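Local coordinates for fat acid-binding protein (Eubacterium ventriosum, PDB 3NYI) that binds stearic acid in the crystal and, as a DegV family member, probably serves as a fatty acid-binding protein, at residues A[78-81]-A[82-85]. Residues are numbered along the deposited sequence; the frame is centred on the assembly and turned at random. Where two conformers were deposited one is given.
Sequences RSFV and EQGF
The carbonyl oxygen of F80 takes two backbone N-H groups, Q83 N at 3.0 Å and F85 N at 3.2 Å, which come at it from opposite faces of its plane. The same F80 O also sits at the edge of the F85 ring, and the two side chains meet at their CB atoms, F80 CB to F85 CB, 4.2 Å. One residue earlier, S79 O is held by a side chain rather than a backbone N-H: Q83 NE2 donates to it over 2.9 Å in a nearly straight bond (165°). Q83 gets there with CG beside its own backbone N (chi1 -70°) and an extended chain; its amide plane is within 19° of the F80 ring plane, with Q83 NE2 4.1 Å from F80 CD1. F85 N to F80 O and G84 N to V81 O (2.9 Å) make the Schellman motif that ends helix 70-81, with G84 at positive phi, finishing a type I turn from V81. E82 N makes a regular helical bond to R78 O, and E82 CG lies against that oxygen at 3.2 Å. R78 turns to D113 in a salt bridge. Beyond the turn the chain enters strand 87-91; F85 makes a cation-pi contact with K6, and F80 packs on V8 of strand 6-10.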
ATOM      1  N   ARG A  78      -1.250 -23.006  -4.464  1.00 39.43           N
ATOM      2  CA  ARG A  78      -1.511 -24.382  -4.869  0.53 40.86           C
ATOM      3  C   ARG A  78      -2.561 -24.479  -5.972  1.00 44.32           C
ATOM      4  O   ARG A  78      -2.371 -25.187  -6.962  1.00 43.22           O
ATOM      5  CB  ARG A  78      -1.940 -25.220  -3.660  0.53 40.42           C
ATOM      6  CG  ARG A  78      -1.437 -26.649  -3.695  0.53 46.72           C
ATOM      7  CD  ARG A  78      -2.007 -27.472  -2.550  0.53 48.14           C
ATOM      8  NE  ARG A  78      -1.794 -26.838  -1.251  0.53 47.13           N
ATOM      9  CZ  ARG A  78      -0.749 -27.071  -0.462  0.53 47.59           C
ATOM     10  NH1 ARG A  78       0.198 -27.928  -0.835  0.53 46.71           N
ATOM     11  NH2 ARG A  78      -0.653 -26.447   0.707  0.53 44.35           N
ATOM     12  N   SER A  79      -3.668 -23.765  -5.811  1.00 45.17           N
ATOM     13  CA  SER A  79      -4.757 -23.850  -6.779  1.00 46.70           C
ATOM     14  C   SER A  79      -4.341 -23.354  -8.165  1.00 52.42           C
ATOM     15  O   SER A  79      -4.738 -23.929  -9.179  1.00 54.59           O
ATOM     16  CB  SER A  79      -5.993 -23.098  -6.280  1.00 55.63           C
ATOM     17  OG  SER A  79      -5.801 -21.694  -6.334  1.00 70.48           O
ATOM     18  N   PHE A  80      -3.542 -22.291  -8.216  1.00 40.74           N
ATOM     19  CA  PHE A  80      -3.033 -21.805  -9.492  1.00 40.96           C
ATOM     20  C   PHE A  80      -2.008 -22.774 -10.087  1.00 44.29           C
ATOM     21  O   PHE A  80      -2.069 -23.100 -11.275  1.00 42.54           O
ATOM     22  CB  PHE A  80      -2.418 -20.403  -9.349  1.00 31.89           C
ATOM     23  CG  PHE A  80      -3.428 -19.313  -9.107  1.00 41.38           C
ATOM     24  CD1 PHE A  80      -4.598 -19.250  -9.853  1.00 46.44           C
ATOM     25  CD2 PHE A  80      -3.198 -18.334  -8.147  1.00 40.88           C
ATOM     26  CE1 PHE A  80      -5.531 -18.239  -9.639  1.00 44.29           C
ATOM     27  CE2 PHE A  80      -4.127 -17.319  -7.930  1.00 41.55           C
ATOM     28  CZ  PHE A  80      -5.293 -17.274  -8.677  1.00 41.54           C
ATOM     29  N   VAL A  81      -1.075 -23.234  -9.255  1.00 40.66           N
ATOM     30  CA  VAL A  81       0.015 -24.102  -9.707  1.00 45.52           C
ATOM     31  C   VAL A  81      -0.448 -25.461 -10.268  1.00 48.61           C
ATOM     32  O   VAL A  81       0.123 -25.979 -11.232  1.00 45.24           O
ATOM     33  CB  VAL A  81       1.049 -24.331  -8.584  1.00 45.55           C
ATOM     34  CG1 VAL A  81       1.853 -25.589  -8.844  1.00 49.38           C
ATOM     35  CG2 VAL A  81       1.966 -23.117  -8.459  1.00 46.28           C
ATOM     36  N   GLU A  82      -1.477 -26.045  -9.669  1.00 48.66           N
ATOM     37  CA  GLU A  82      -1.968 -27.319 -10.180  1.00 56.41           C
ATOM     38  C   GLU A  82      -2.676 -27.121 -11.519  1.00 57.11           C
ATOM     39  O   GLU A  82      -2.943 -28.083 -12.242  1.00 63.05           O
ATOM     40  CB  GLU A  82      -2.869 -28.019  -9.163  1.00 61.27           C
ATOM     41  CG  GLU A  82      -4.078 -27.218  -8.733  1.00 75.01           C
ATOM     42  CD  GLU A  82      -4.738 -27.797  -7.492  1.00 91.09           C
ATOM     43  OE1 GLU A  82      -5.979 -27.701  -7.382  1.00 99.89           O
ATOM     44  OE2 GLU A  82      -4.020 -28.352  -6.631  1.00 89.37           O
ATOM     45  N   GLN A  83      -2.965 -25.866 -11.848  1.00 50.16           N
ATOM     46  CA  GLN A  83      -3.525 -25.524 -13.151  1.00 58.62           C
ATOM     47  C   GLN A  83      -2.428 -25.177 -14.156  1.00 58.01           C
ATOM     48  O   GLN A  83      -2.712 -24.883 -15.317  1.00 58.25           O
ATOM     49  CB  GLN A  83      -4.491 -24.344 -13.040  1.00 61.98           C
ATOM     50  CG  GLN A  83      -5.791 -24.637 -12.325  1.00 69.63           C
ATOM     51  CD  GLN A  83      -6.674 -23.405 -12.226  1.00 77.07           C
ATOM     52  OE1 GLN A  83      -7.468 -23.122 -13.125  1.00 82.27           O
ATOM     53  NE2 GLN A  83      -6.530 -22.660 -11.134  1.00 73.20           N
ATOM     54  N   GLY A  84      -1.177 -25.187 -13.702  1.00 54.17           N
ATOM     55  CA  GLY A  84      -0.050 -24.910 -14.574  1.00 52.10           C
ATOM     56  C   GLY A  84       0.305 -23.439 -14.698  1.00 54.00           C
ATOM     57  O   GLY A  84       1.202 -23.075 -15.466  1.00 48.07           O
ATOM     58  N   PHE A  85      -0.398 -22.591 -13.952  1.00 51.91           N
ATOM     59  CA  PHE A  85      -0.137 -21.150 -13.981  1.00 45.65           C
ATOM     60  C   PHE A  85       1.109 -20.787 -13.176  1.00 47.25           C
ATOM     61  O   PHE A  85       1.259 -21.222 -12.028  1.00 47.89           O
ATOM     62  CB  PHE A  85      -1.309 -20.374 -13.380  1.00 38.74           C
ATOM     63  CG  PHE A  85      -2.486 -20.210 -14.295  1.00 40.08           C
ATOM     64  CD1 PHE A  85      -2.424 -19.350 -15.380  1.00 42.47           C
ATOM     65  CD2 PHE A  85      -3.673 -20.876 -14.038  1.00 41.03           C
ATOM     66  CE1 PHE A  85      -3.518 -19.176 -16.218  1.00 42.17           C
ATOM     67  CE2 PHE A  85      -4.771 -20.706 -14.866  1.00 43.19           C
ATOM     68  CZ  PHE A  85      -4.691 -19.853 -15.961  1.00 40.40           C
TER